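Local coordinates for putative uncharacterized protein (Burkholderia ambifaria, PDB 3W20) that probably acts as a 2-oxoglutarate-dependent dioxygenase on N-substituted L-amino acids, with zinc held in its metal site, at residues A187-G192 with R250-R255; Y5-M10 with E19-A24; N198-R203 with K243-I248; K123-G128 with G268-D273. All blocks are in the same frame, centred on the assembly; numbering follows the deposited sequence.

Contact 1 (A187-G192 with R250-R255); sequences ADNDAG and RCTSTR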
loop_
_atom_site.group_PDB
_atom_site.type_symbol
_atom_site.label_atom_id
_atom_site.label_comp_id
_atom_site.label_asym_id
_atom_site.label_seq_id
_atom_site.Cartn_x
_atom_site.Cartn_y
_atom_site.Cartn_z
ATOM N N ALA A 187 -14.870 -10.653 -29.199
ATOM C CA ALA A 187 -14.629 -9.718 -30.299
ATOM C C ALA A 187 -15.290 -10.278 -31.567
ATOM O O ALA A 187 -15.487 -11.519 -31.702
ATOM C CB ALA A 187 -13.106 -9.528 -30.510
ATOM N N ASP A 188 -15.617 -9.371 -32.497
ATOM C CA ASP A 188 -16.256 -9.737 -33.789
ATOM C C ASP A 188 -15.448 -10.793 -34.550
ATOM O O ASP A 188 -16.006 -11.767 -35.088
ATOM C CB ASP A 188 -16.498 -8.502 -34.686
ATOM C CG ASP A 188 -17.737 -7.678 -34.260
ATOM O OD1 ASP A 188 -18.671 -8.265 -33.667
ATOM O OD2 ASP A 188 -17.772 -6.445 -34.526
ATOM N N ASN A 189 -14.128 -10.594 -34.566
ATOM C CA ASN A 189 -13.212 -11.535 -35.217
ATOM C C ASN A 189 -12.854 -12.748 -34.370
ATOM O O ASN A 189 -11.936 -13.497 -34.746
ATOM C CB ASN A 189 -11.929 -10.830 -35.623
ATOM C CG ASN A 189 -11.080 -10.397 -34.415
ATOM O OD1 ASN A 189 -11.608 -10.137 -33.334
ATOM N ND2 ASN A 189 -9.760 -10.329 -34.605
ATOM N N ASP A 190 -13.539 -12.924 -33.225
ATOM C CA ASP A 190 -13.333 -14.073 -32.379
ATOM C C ASP A 190 -11.895 -14.159 -31.776
ATOM O O ASP A 190 -11.356 -15.288 -31.600
ATOM C CB ASP A 190 -13.695 -15.359 -33.139
ATOM C CG ASP A 190 -13.976 -16.539 -32.206
ATOM O OD1 ASP A 190 -14.181 -16.320 -31.001
ATOM O OD2 ASP A 190 -13.982 -17.699 -32.691
ATOM N N ALA A 191 -11.320 -12.998 -31.427
ATOM C CA ALA A 191 -9.942 -12.915 -30.885
ATOM C C ALA A 191 -9.747 -13.845 -29.716
ATOM O O ALA A 191 -10.543 -13.836 -28.749
ATOM C CB ALA A 191 -9.613 -11.512 -30.434
ATOM N N GLY A 192 -8.666 -14.613 -29.742
ATOM C CA GLY A 192 -8.512 -15.537 -28.620
ATOM C C GLY A 192 -7.104 -15.405 -28.088
ATOM O O GLY A 192 -6.588 -14.331 -28.043
ATOM N N ARG A 250 -5.040 -9.562 -31.646
ATOM C CA ARG A 250 -5.782 -8.376 -32.108
ATOM C C ARG A 250 -7.331 -8.552 -32.070
ATOM O O ARG A 250 -7.869 -9.522 -32.650
ATOM C CB ARG A 250 -5.322 -8.042 -33.538
ATOM C CG ARG A 250 -6.516 -7.670 -34.411
ATOM C CD ARG A 250 -6.432 -6.337 -35.114
ATOM N NE ARG A 250 -6.008 -6.485 -36.500
ATOM C CZ ARG A 250 -4.737 -6.617 -36.871
ATOM N NH1 ARG A 250 -3.776 -6.658 -35.948
ATOM N NH2 ARG A 250 -4.425 -6.718 -38.158
ATOM N N CYS A 251 -8.067 -7.649 -31.429
ATOM C CA CYS A 251 -9.548 -7.710 -31.471
ATOM C C CYS A 251 -10.064 -6.709 -32.521
ATOM O O CYS A 251 -9.486 -5.633 -32.628
ATOM C CB CYS A 251 -10.185 -7.362 -30.123
ATOM S SG CYS A 251 -9.346 -8.317 -28.802
ATOM N N THR A 252 -11.140 -7.061 -33.185
ATOM C CA THR A 252 -11.787 -6.147 -34.165
ATOM C C THR A 252 -12.908 -5.363 -33.518
ATOM O O THR A 252 -13.284 -4.291 -34.018
ATOM C CB THR A 252 -12.307 -6.845 -35.425
ATOM O OG1 THR A 252 -13.242 -7.888 -35.097
ATOM C CG2 THR A 252 -11.143 -7.361 -36.289
ATOM N N SER A 253 -13.470 -5.886 -32.423
ATOM C CA SER A 253 -14.437 -5.096 -31.643
ATOM C C SER A 253 -14.243 -5.397 -30.158
ATOM O O SER A 253 -13.372 -6.208 -29.781
ATOM C CB SER A 253 -15.861 -5.387 -32.079
ATOM O OG SER A 253 -16.174 -6.768 -32.000
ATOM N N THR A 254 -15.060 -4.765 -29.323
ATOM C CA THR A 254 -14.903 -4.908 -27.875
ATOM C C THR A 254 -14.980 -6.374 -27.367
ATOM O O THR A 254 -15.937 -7.127 -27.668
ATOM C CB THR A 254 -15.863 -3.964 -27.105
ATOM O OG1 THR A 254 -15.703 -2.618 -27.616
ATOM C CG2 THR A 254 -15.505 -3.969 -25.608
ATOM N N ARG A 255 -13.974 -6.720 -26.543
ATOM C CA ARG A 255 -13.914 -8.028 -25.856
ATOM C C ARG A 255 -13.981 -7.690 -24.353
ATOM O O ARG A 255 -13.290 -6.778 -23.902
ATOM C CB ARG A 255 -12.607 -8.751 -26.224
ATOM C CG ARG A 255 -12.415 -10.170 -25.662
ATOM C CD ARG A 255 -11.041 -10.660 -26.091
ATOM N NE ARG A 255 -10.648 -11.943 -25.480
ATOM C CZ ARG A 255 -9.785 -12.087 -24.455
ATOM N NH1 ARG A 255 -9.152 -11.049 -23.900
ATOM N NH2 ARG A 255 -9.505 -13.324 -24.026
#
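Ala187 to Asp190 form a type I beta turn, closed by a bond from Asp190 N to Ala187 O, and this turn lies over the loop 250-255 so that Ala187 faces Arg255, Asn189 faces Thr252 and Ala191 faces Cys251. The contact illustrates how one asparagine can tie two loops together with its whole side chain. Asn189 holds CG between its backbone N and carbonyl carbon (chi1 68°), which lays the amide across Thr252. From there ND2 donates to Arg250 O at 2.8 Å; the bond is nearly straight, and the acceptor lies in the amide plane. The other end of the amide accepts: Thr252 N reaches Asn189 OD1 at 3.1 Å, coming from above the carbonyl plane. Thr252 replies with its own side chain, OG1 taking a weak bond from Asn189 N at 2.9 Å while CG2 rests against Asn189 CB. Next along the turn, Asp188 N is placed to donate to Ser253 OG, a bond whose length is doubtful because that hydroxyl is modelled too near the Asp188 carboxylate. Beneath these polar links the two alanines supply the apolar part, Ala187 CB meeting Cys251 CB at 3.7 Å and Ala191 CB meeting Cys251 SG at 3.6 Å. The extended chain of Arg255 runs from beside Ala187 past Ala191 O, and its guanidinium makes a cation-pi contact with Tyr143. Both residues belong to the 2-oxoglutarate site, which holds no cosubstrate here, so the paired loops border that site of a double-stranded beta-helix dioxygenase.

Contact 2 (Y5-M10 with E19-A24); sequences YPAQLM and EHMTIA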
loop_
_atom_site.group_PDB
_atom_site.type_symbol
_atom_site.label_atom_id
_atom_site.label_comp_id
_atom_site.label_asym_id
_atom_site.label_seq_id
_atom_site.Cartn_x
_atom_site.Cartn_y
_atom_site.Cartn_z
ATOM N N TYR A 5 -18.927 -28.991 -14.820
ATOM C CA TYR A 5 -19.141 -28.249 -16.004
ATOM C C TYR A 5 -18.382 -28.927 -17.131
ATOM O O TYR A 5 -17.349 -29.530 -16.867
ATOM C CB TYR A 5 -18.521 -26.900 -15.804
ATOM C CG TYR A 5 -18.949 -26.147 -14.615
ATOM C CD1 TYR A 5 -20.056 -25.310 -14.688
ATOM C CD2 TYR A 5 -18.206 -26.189 -13.402
ATOM C CE1 TYR A 5 -20.416 -24.527 -13.597
ATOM C CE2 TYR A 5 -18.578 -25.426 -12.315
ATOM C CZ TYR A 5 -19.683 -24.604 -12.427
ATOM O OH TYR A 5 -20.070 -23.800 -11.360
ATOM N N PRO A 6 -18.897 -28.848 -18.387
ATOM C CA PRO A 6 -18.161 -29.295 -19.566
ATOM C C PRO A 6 -16.747 -28.664 -19.556
ATOM O O PRO A 6 -16.638 -27.433 -19.397
ATOM C CB PRO A 6 -18.993 -28.688 -20.740
ATOM C CG PRO A 6 -20.392 -28.550 -20.198
ATOM C CD PRO A 6 -20.178 -28.172 -18.741
ATOM N N ALA A 7 -15.708 -29.471 -19.794
ATOM C CA ALA A 7 -14.307 -28.975 -19.781
ATOM C C ALA A 7 -13.514 -29.585 -20.939
ATOM O O ALA A 7 -13.712 -30.784 -21.309
ATOM C CB ALA A 7 -13.642 -29.261 -18.433
ATOM N N GLN A 8 -12.692 -28.765 -21.548
ATOM C CA GLN A 8 -11.680 -29.313 -22.499
ATOM C C GLN A 8 -10.312 -29.159 -21.862
ATOM O O GLN A 8 -9.901 -28.036 -21.456
ATOM C CB GLN A 8 -11.690 -28.568 -23.833
ATOM C CG GLN A 8 -13.027 -28.647 -24.643
ATOM C CD GLN A 8 -13.405 -30.088 -25.043
ATOM O OE1 GLN A 8 -12.570 -30.825 -25.563
ATOM N NE2 GLN A 8 -14.682 -30.495 -24.788
ATOM N N LEU A 9 -9.581 -30.261 -21.771
ATOM C CA LEU A 9 -8.285 -30.190 -21.094
ATOM C C LEU A 9 -7.164 -30.304 -22.146
ATOM O O LEU A 9 -7.087 -31.289 -22.894
ATOM C CB LEU A 9 -8.223 -31.323 -20.055
ATOM C CG LEU A 9 -7.054 -31.455 -19.088
ATOM C CD1 LEU A 9 -7.659 -32.215 -17.898
ATOM C CD2 LEU A 9 -5.872 -32.236 -19.675
HETATM N N MSE A 10 -6.263 -29.309 -22.219
HETATM C CA MSE A 10 -5.292 -29.247 -23.298
HETATM C C MSE A 10 -3.906 -29.440 -22.791
HETATM O O MSE A 10 -3.519 -28.790 -21.818
HETATM C CB MSE A 10 -5.311 -27.894 -24.013
HETATM C CG MSE A 10 -6.258 -26.905 -23.347
HETATM SE SE MSE A 10 -8.055 -27.135 -24.163
HETATM C CE MSE A 10 -7.130 -26.486 -25.681
ATOM N N GLU A 19 -14.103 -33.630 -20.806
ATOM C CA GLU A 19 -14.585 -34.240 -19.547
ATOM C C GLU A 19 -15.548 -33.272 -18.893
ATOM O O GLU A 19 -15.530 -32.111 -19.179
ATOM C CB GLU A 19 -13.414 -34.500 -18.584
ATOM C CG GLU A 19 -12.634 -35.772 -18.910
ATOM C CD GLU A 19 -11.172 -35.694 -18.502
ATOM O OE1 GLU A 19 -10.286 -36.056 -19.325
ATOM O OE2 GLU A 19 -10.916 -35.260 -17.359
ATOM N N HIS A 20 -16.379 -33.769 -18.002
ATOM C CA HIS A 20 -17.143 -32.923 -17.124
ATOM C C HIS A 20 -16.399 -32.861 -15.789
ATOM O O HIS A 20 -16.120 -33.896 -15.171
ATOM C CB HIS A 20 -18.540 -33.513 -16.963
ATOM C CG HIS A 20 -19.534 -32.989 -17.979
ATOM N ND1 HIS A 20 -19.477 -33.326 -19.289
ATOM C CD2 HIS A 20 -20.598 -32.083 -17.845
ATOM C CE1 HIS A 20 -20.451 -32.678 -19.968
ATOM N NE2 HIS A 20 -21.146 -31.921 -19.076
HETATM N N MSE A 21 -16.036 -31.661 -15.321
HETATM C CA MSE A 21 -15.181 -31.582 -14.129
HETATM C C MSE A 21 -15.655 -30.515 -13.230
HETATM O O MSE A 21 -16.252 -29.519 -13.692
HETATM C CB MSE A 21 -13.716 -31.119 -14.373
HETATM C CG MSE A 21 -13.313 -31.544 -15.742
HETATM SE SE MSE A 21 -11.416 -31.068 -15.898
HETATM C CE MSE A 21 -10.637 -32.078 -14.454
ATOM N N THR A 22 -15.340 -30.643 -11.952
ATOM C CA THR A 22 -15.562 -29.504 -11.040
ATOM C C THR A 22 -14.459 -28.495 -11.256
ATOM O O THR A 22 -13.383 -28.827 -11.813
ATOM C CB THR A 22 -15.507 -29.903 -9.562
ATOM O OG1 THR A 22 -14.230 -30.502 -9.247
ATOM C CG2 THR A 22 -16.597 -30.905 -9.230
ATOM N N ILE A 23 -14.700 -27.251 -10.809
ATOM C CA ILE A 23 -13.597 -26.269 -10.753
ATOM C C ILE A 23 -12.393 -26.787 -9.938
ATOM O O ILE A 23 -11.250 -26.643 -10.374
ATOM C CB ILE A 23 -14.091 -24.925 -10.087
ATOM C CG1 ILE A 23 -15.294 -24.420 -10.877
ATOM C CG2 ILE A 23 -12.914 -23.920 -9.934
ATOM C CD1 ILE A 23 -15.001 -23.380 -11.912
ATOM N N ALA A 24 -12.628 -27.377 -8.749
ATOM C CA ALA A 24 -11.497 -27.836 -7.923
ATOM C C ALA A 24 -10.743 -28.924 -8.660
ATOM O O ALA A 24 -9.502 -28.947 -8.560
ATOM C CB ALA A 24 -11.945 -28.375 -6.555
#
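Glu19 O takes the shortest bond of the contact, from Ala7 N at 2.7 Å, with the donor nearly in line with the C=O bond. Glu19 N returns a bond to Ala7 O at 2.9 Å, and the same exchange recurs between Tyr5 and Met21, where Met21 N reaches Tyr5 O at 2.9 Å and Tyr5 N reaches Met21 O at 3.0 Å. Two hydrogen-bonded antiparallel pairs thus flank the non-hydrogen-bonded pair of Pro6 and His20, an example of how a hairpin alternates its pairs. That middle pair meets by CH-pi contact: Pro6 CA sits almost on the normal of the His20 ring, 4.0 Å from its centroid, while Pro6 CG approaches NE2. On the other face of the sheet, Ala7 CB packs against Met21 CG at 3.5 Å, and the selenium of Met21, a selenomethionine, lies loosely beside Leu9 CD1. Tyr5 has CG anti to its carbonyl carbon (chi1 -54°), which places the ring where CE2 touches Ile23 CG1 at 3.7 Å, the two side chains crossing obliquely. Ile23 opens helix 23-31, and Thr22, at the N-cap, caps it with OG1 bonded to Ala25 N. Strand 4-10 pairs with strand 37-41 as well as with strand 17-22, while Leu115 of helix 111-120 packs against both Tyr5 and Ile23.

Contact 3 (N198-R203 with K243-I248); sequences NRPESR and KNLHAI. With ZN (zinc ion), chain C.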
loop_
_atom_site.group_PDB
_atom_site.type_symbol
_atom_site.label_atom_id
_atom_site.label_comp_id
_atom_site.label_asym_id
_atom_site.label_seq_id
_atom_site.Cartn_x
_atom_site.Cartn_y
_atom_site.Cartn_z
ATOM N N ASN A 198 7.024 -22.300 -23.830
ATOM C CA ASN A 198 8.214 -21.472 -23.594
ATOM C C ASN A 198 7.992 -20.718 -22.286
ATOM O O ASN A 198 6.961 -20.122 -22.126
ATOM C CB ASN A 198 8.426 -20.477 -24.738
ATOM C CG ASN A 198 9.638 -19.596 -24.528
ATOM O OD1 ASN A 198 9.631 -18.679 -23.692
ATOM N ND2 ASN A 198 10.731 -19.887 -25.284
ATOM N N ARG A 199 8.929 -20.847 -21.348
ATOM C CA ARG A 199 8.775 -20.133 -20.021
ATOM C C ARG A 199 9.923 -19.248 -19.702
ATOM O O ARG A 199 10.976 -19.695 -19.189
ATOM C CB ARG A 199 8.596 -21.189 -18.884
ATOM C CG ARG A 199 7.447 -22.129 -18.983
ATOM C CD ARG A 199 7.493 -23.037 -17.664
ATOM N NE ARG A 199 6.138 -23.291 -17.511
ATOM C CZ ARG A 199 5.471 -23.469 -16.403
ATOM N NH1 ARG A 199 5.997 -23.519 -15.176
ATOM N NH2 ARG A 199 4.238 -23.631 -16.608
ATOM N N PRO A 200 9.832 -17.991 -20.084
ATOM C CA PRO A 200 10.920 -17.047 -19.837
ATOM C C PRO A 200 11.305 -17.047 -18.347
ATOM O O PRO A 200 10.428 -17.183 -17.498
ATOM C CB PRO A 200 10.297 -15.697 -20.216
ATOM C CG PRO A 200 9.196 -16.039 -21.129
ATOM C CD PRO A 200 8.641 -17.360 -20.676
ATOM N N GLU A 201 12.609 -16.987 -18.051
ATOM C CA GLU A 201 13.075 -17.118 -16.680
ATOM C C GLU A 201 12.971 -15.852 -15.805
ATOM O O GLU A 201 13.114 -15.944 -14.596
ATOM C CB GLU A 201 14.513 -17.669 -16.646
ATOM C CG GLU A 201 14.646 -19.097 -17.196
ATOM C CD GLU A 201 16.106 -19.425 -17.584
ATOM O OE1 GLU A 201 16.964 -18.508 -17.535
ATOM O OE2 GLU A 201 16.405 -20.579 -17.949
ATOM N N SER A 202 12.612 -14.703 -16.362
ATOM C CA SER A 202 12.656 -13.502 -15.546
ATOM C C SER A 202 11.998 -12.369 -16.286
ATOM O O SER A 202 11.724 -12.469 -17.528
ATOM C CB SER A 202 14.131 -13.153 -15.225
ATOM O OG SER A 202 14.747 -12.692 -16.452
ATOM N N ARG A 203 11.761 -11.253 -15.561
ATOM C CA ARG A 203 11.253 -10.063 -16.206
ATOM C C ARG A 203 12.302 -9.537 -17.251
ATOM O O ARG A 203 11.891 -9.124 -18.331
ATOM C CB ARG A 203 10.891 -8.969 -15.202
ATOM C CG ARG A 203 10.430 -7.695 -15.916
ATOM C CD ARG A 203 9.164 -7.851 -16.730
ATOM N NE ARG A 203 8.109 -8.219 -15.831
ATOM C CZ ARG A 203 6.881 -8.437 -16.206
ATOM N NH1 ARG A 203 6.515 -8.182 -17.507
ATOM N NH2 ARG A 203 6.039 -8.938 -15.309
ATOM N N LYS A 243 2.899 -19.063 -16.373
ATOM C CA LYS A 243 4.329 -18.880 -16.689
ATOM C C LYS A 243 4.684 -19.130 -18.190
ATOM O O LYS A 243 5.789 -18.714 -18.625
ATOM C CB LYS A 243 5.151 -19.774 -15.739
ATOM C CG LYS A 243 5.239 -19.026 -14.396
ATOM C CD LYS A 243 6.118 -19.828 -13.445
ATOM C CE LYS A 243 7.564 -20.114 -13.889
ATOM N NZ LYS A 243 8.328 -18.834 -14.222
ATOM N N ASN A 244 3.812 -19.890 -18.881
ATOM C CA ASN A 244 3.989 -20.117 -20.350
ATOM C C ASN A 244 3.732 -18.802 -21.034
ATOM O O ASN A 244 2.757 -18.107 -20.705
ATOM C CB ASN A 244 2.992 -21.150 -20.817
ATOM C CG ASN A 244 3.183 -22.482 -20.123
ATOM O OD1 ASN A 244 4.240 -22.964 -20.022
ATOM N ND2 ASN A 244 2.120 -23.111 -19.791
ATOM N N LEU A 245 4.625 -18.466 -21.957
ATOM C CA LEU A 245 4.392 -17.289 -22.797
ATOM C C LEU A 245 2.986 -17.347 -23.475
ATOM O O LEU A 245 2.520 -18.403 -23.925
ATOM C CB LEU A 245 5.541 -17.237 -23.815
ATOM C CG LEU A 245 5.602 -15.845 -24.384
ATOM C CD1 LEU A 245 6.381 -14.950 -23.444
ATOM C CD2 LEU A 245 6.228 -15.972 -25.770
ATOM N N HIS A 246 2.290 -16.208 -23.496
ATOM C CA HIS A 246 1.002 -16.180 -24.212
ATOM C C HIS A 246 0.609 -14.803 -24.654
ATOM O O HIS A 246 1.128 -13.839 -24.121
ATOM C CB HIS A 246 -0.120 -16.716 -23.272
ATOM C CG HIS A 246 -0.208 -16.032 -21.922
ATOM N ND1 HIS A 246 0.620 -16.333 -20.877
ATOM C CD2 HIS A 246 -1.117 -15.106 -21.467
ATOM C CE1 HIS A 246 0.256 -15.568 -19.792
ATOM N NE2 HIS A 246 -0.844 -14.841 -20.155
ATOM N N ALA A 247 -0.420 -14.681 -25.504
ATOM C CA ALA A 247 -0.728 -13.344 -26.046
ATOM C C ALA A 247 -2.154 -13.385 -26.457
ATOM O O ALA A 247 -2.622 -14.452 -26.833
ATOM C CB ALA A 247 0.177 -13.113 -27.273
ATOM N N ILE A 248 -2.862 -12.264 -26.365
ATOM C CA ILE A 248 -4.284 -12.189 -26.804
ATOM C C ILE A 248 -4.231 -11.593 -28.265
ATOM O O ILE A 248 -3.523 -10.607 -28.502
ATOM C CB ILE A 248 -5.142 -11.253 -25.876
ATOM C CG1 ILE A 248 -5.223 -11.787 -24.442
ATOM C CG2 ILE A 248 -6.574 -11.177 -26.398
ATOM C CD1 ILE A 248 -5.668 -13.250 -24.419
HETATM ZN ZN ZN C . -1.207 -13.181 -18.855
HETATM O O HOH W 1 2.426 -25.498 -18.596
HETATM O O HOH W 2 7.841 -18.186 -16.930
#
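Arg199 lays one face of its guanidinium over Lys243 CB, which stands 3.8 Å from CZ, and the two side chains cross at about a right angle. With the group flat on this aliphatic support, its edge can serve hydrogen bonds: NE donates to Asn244 OD1 at 3.2 Å, the acceptor lying in the guanidinium plane, while NH2 adds a weak bond to the same oxygen. Beyond the two segments NH1 bonds Pro175 O and NH2 bonds Gln241 OE1. The lysine bends at its last two torsions (chi4 56°), so that NZ donates to a water 2.8 Å away, which in turn donates to Lys243 O and Pro200 O; Asp158 supplies the salt bridge. The backbones join where Leu245 N donates to Asn198 O at 2.9 Å, almost straight, and Pro200 CG packs on Leu245 CD1. This anchoring illustrates second-shell order: Asn244 O accepts from His246 ND1 at 2.8 Å in the plane of the ring, fixing the rotation of the imidazole whose NE2 binds zinc at 2.1 Å beside His155 and Asp157. Strand 246-248 pairs with strand 193-196, and helix 203-216 sets Leu206 and Met209 against both Pro200 and Leu245.

Contact 4 (K123-G128 with G268-D273); sequences KPLTIG and GWRMFD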
loop_
_atom_site.group_PDB
_atom_site.type_symbol
_atom_site.label_atom_id
_atom_site.label_comp_id
_atom_site.label_asym_id
_atom_site.label_seq_id
_atom_site.Cartn_x
_atom_site.Cartn_y
_atom_site.Cartn_z
ATOM N N LYS A 123 -8.342 -17.660 -0.602
ATOM C CA LYS A 123 -8.446 -16.376 0.079
ATOM C C LYS A 123 -7.598 -15.378 -0.714
ATOM O O LYS A 123 -6.774 -15.796 -1.509
ATOM C CB LYS A 123 -7.906 -16.530 1.488
ATOM C CG LYS A 123 -8.870 -17.228 2.449
ATOM C CD LYS A 123 -8.062 -17.913 3.545
ATOM C CE LYS A 123 -8.973 -18.602 4.556
ATOM N NZ LYS A 123 -9.168 -19.979 4.043
ATOM N N PRO A 124 -7.789 -14.066 -0.513
ATOM C CA PRO A 124 -6.859 -13.100 -1.171
ATOM C C PRO A 124 -5.432 -13.323 -0.690
ATOM O O PRO A 124 -5.203 -13.605 0.508
ATOM C CB PRO A 124 -7.344 -11.734 -0.709
ATOM C CG PRO A 124 -8.548 -11.983 0.211
ATOM C CD PRO A 124 -8.813 -13.455 0.368
ATOM N N LEU A 125 -4.468 -13.181 -1.586
ATOM C CA LEU A 125 -3.068 -13.233 -1.215
ATOM C C LEU A 125 -2.788 -12.036 -0.298
ATOM O O LEU A 125 -3.367 -10.950 -0.473
ATOM C CB LEU A 125 -2.180 -13.128 -2.471
ATOM C CG LEU A 125 -0.697 -13.243 -2.233
ATOM C CD1 LEU A 125 -0.357 -14.615 -1.641
ATOM C CD2 LEU A 125 -0.070 -12.963 -3.601
ATOM N N THR A 126 -1.914 -12.221 0.670
ATOM C CA THR A 126 -1.570 -11.116 1.595
ATOM C C THR A 126 -0.061 -10.971 1.643
ATOM O O THR A 126 0.700 -11.901 1.327
ATOM C CB THR A 126 -2.125 -11.356 3.022
ATOM O OG1 THR A 126 -1.569 -12.553 3.584
ATOM C CG2 THR A 126 -3.689 -11.368 3.055
ATOM N N ILE A 127 0.368 -9.777 2.000
ATOM C CA ILE A 127 1.799 -9.567 2.202
ATOM C C ILE A 127 2.024 -9.246 3.673
ATOM O O ILE A 127 1.118 -8.720 4.334
ATOM C CB ILE A 127 2.277 -8.491 1.229
ATOM C CG1 ILE A 127 3.790 -8.241 1.329
ATOM C CG2 ILE A 127 1.440 -7.193 1.265
ATOM C CD1 ILE A 127 4.287 -7.685 0.050
ATOM N N GLY A 128 3.189 -9.579 4.208
ATOM C CA GLY A 128 3.485 -9.228 5.613
ATOM C C GLY A 128 3.329 -10.371 6.617
ATOM O O GLY A 128 2.246 -10.951 6.769
ATOM N N GLY A 268 -2.738 -22.365 1.700
ATOM C CA GLY A 268 -3.896 -22.665 0.875
ATOM C C GLY A 268 -3.779 -21.837 -0.417
ATOM O O GLY A 268 -2.822 -21.061 -0.627
ATOM N N TRP A 269 -4.800 -21.953 -1.216
ATOM C CA TRP A 269 -4.922 -21.223 -2.489
ATOM C C TRP A 269 -5.138 -19.773 -2.252
ATOM O O TRP A 269 -5.950 -19.372 -1.412
ATOM C CB TRP A 269 -6.126 -21.809 -3.179
ATOM C CG TRP A 269 -5.812 -23.104 -3.866
ATOM C CD1 TRP A 269 -6.133 -24.412 -3.433
ATOM C CD2 TRP A 269 -5.065 -23.268 -5.080
ATOM N NE1 TRP A 269 -5.602 -25.347 -4.294
ATOM C CE2 TRP A 269 -4.982 -24.710 -5.332
ATOM C CE3 TRP A 269 -4.513 -22.391 -6.010
ATOM C CZ2 TRP A 269 -4.327 -25.205 -6.452
ATOM C CZ3 TRP A 269 -3.883 -22.922 -7.120
ATOM C CH2 TRP A 269 -3.810 -24.303 -7.332
ATOM N N ARG A 270 -4.401 -18.940 -2.960
ATOM C CA ARG A 270 -4.513 -17.516 -2.818
ATOM C C ARG A 270 -4.782 -16.848 -4.205
ATOM O O ARG A 270 -4.224 -17.281 -5.216
ATOM C CB ARG A 270 -3.259 -16.961 -2.160
ATOM C CG ARG A 270 -3.037 -17.463 -0.720
ATOM C CD ARG A 270 -4.110 -16.903 0.174
ATOM N NE ARG A 270 -3.918 -17.267 1.597
ATOM C CZ ARG A 270 -4.437 -18.354 2.169
ATOM N NH1 ARG A 270 -5.187 -19.253 1.499
ATOM N NH2 ARG A 270 -4.236 -18.523 3.477
HETATM N N MSE A 271 -5.586 -15.785 -4.211
HETATM C CA MSE A 271 -6.052 -15.102 -5.433
HETATM C C MSE A 271 -5.468 -13.695 -5.441
HETATM O O MSE A 271 -5.377 -13.026 -4.409
HETATM C CB MSE A 271 -7.577 -14.855 -5.394
HETATM C CG MSE A 271 -8.285 -16.222 -5.430
HETATM SE SE MSE A 271 -10.223 -15.965 -5.144
HETATM C CE MSE A 271 -10.098 -15.596 -3.190
ATOM N N PHE A 272 -5.096 -13.216 -6.622
ATOM C CA PHE A 272 -4.645 -11.869 -6.761
ATOM C C PHE A 272 -4.731 -11.464 -8.220
ATOM O O PHE A 272 -4.802 -12.343 -9.122
ATOM C CB PHE A 272 -3.208 -11.740 -6.264
ATOM C CG PHE A 272 -2.200 -12.556 -7.073
ATOM C CD1 PHE A 272 -1.515 -11.963 -8.121
ATOM C CD2 PHE A 272 -2.007 -13.905 -6.765
ATOM C CE1 PHE A 272 -0.592 -12.690 -8.886
ATOM C CE2 PHE A 272 -1.091 -14.656 -7.554
ATOM C CZ PHE A 272 -0.379 -14.024 -8.579
ATOM N N ASP A 273 -4.712 -10.140 -8.454
ATOM C CA ASP A 273 -4.535 -9.590 -9.787
ATOM C C ASP A 273 -3.718 -8.290 -9.724
ATOM O O ASP A 273 -3.260 -7.780 -10.717
ATOM C CB ASP A 273 -5.859 -9.362 -10.445
ATOM C CG ASP A 273 -5.720 -9.258 -11.974
ATOM O OD1 ASP A 273 -4.748 -9.742 -12.564
ATOM O OD2 ASP A 273 -6.575 -8.694 -12.592
ATOM O OXT ASP A 273 -3.558 -7.759 -8.654
HETATM O O HOH W 3 -7.007 -21.192 2.395
HETATM O O HOH W 4 -1.751 -15.054 1.866
#
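Backbone hydrogen bonds join the segments in parallel: Lys123 N donates to Trp269 O at 3.1 Å, Met271 N to Lys123 O at 3.0 Å, and Leu125 N to Met271 O at 3.0 Å. Trp269 O is gripped twice, since Arg270 NH1 reaches it at 3.0 Å from the opposite face of its plane; one bond crosses between the strands and the other comes from the neighbouring side chain of its own strand, an instance of a shared backbone acceptor. An aliphatic contact covers the arginine: Lys123 CD lies over one face of its guanidinium, offset to the rim, and the two chains run side by side, Arg270 being turned back by a bend at chi2 (-68°). Water completes the polar set: one molecule accepts from both Lys123 NZ and Arg270 NH1, probably easing the proximity of two like charges, and another joins Arg270 NE to Thr126 OG1. Apolar contacts centre on Leu125, whose CD1 meets Arg270 CB at 3.8 Å and whose CD2 lies 3.8 Å from Phe272 CD2. Strand 268-272 also pairs antiparallel with strand 255-265, so the contact adds a parallel strand to the large mixed sheet of this double-stranded beta-helix dioxygenase.

Overall arrangement
Contacts 1 and 3 are the pair that meet directly: Ile248 CG2 packs 3.6 Å from both Gly192 O and Arg255 NH1, joining the zinc ligand strand to the 2-oxoglutarate site. The Arg255 side chain is about 10 Å from the zinc, and so is that of Phe272 in contact 4. Along the chain, contact 3 is nested within the loop closed by contact 1, which in turn lies within that closed by contact 4; contacts 1 and 4 occupy opposite sides of the chain's centre, their own centres 31 Å apart. Contact 2 closes earlier, away from the annotated sites, yet reaches the same sheet as contact 4, with nearest atoms about 7 Å apart.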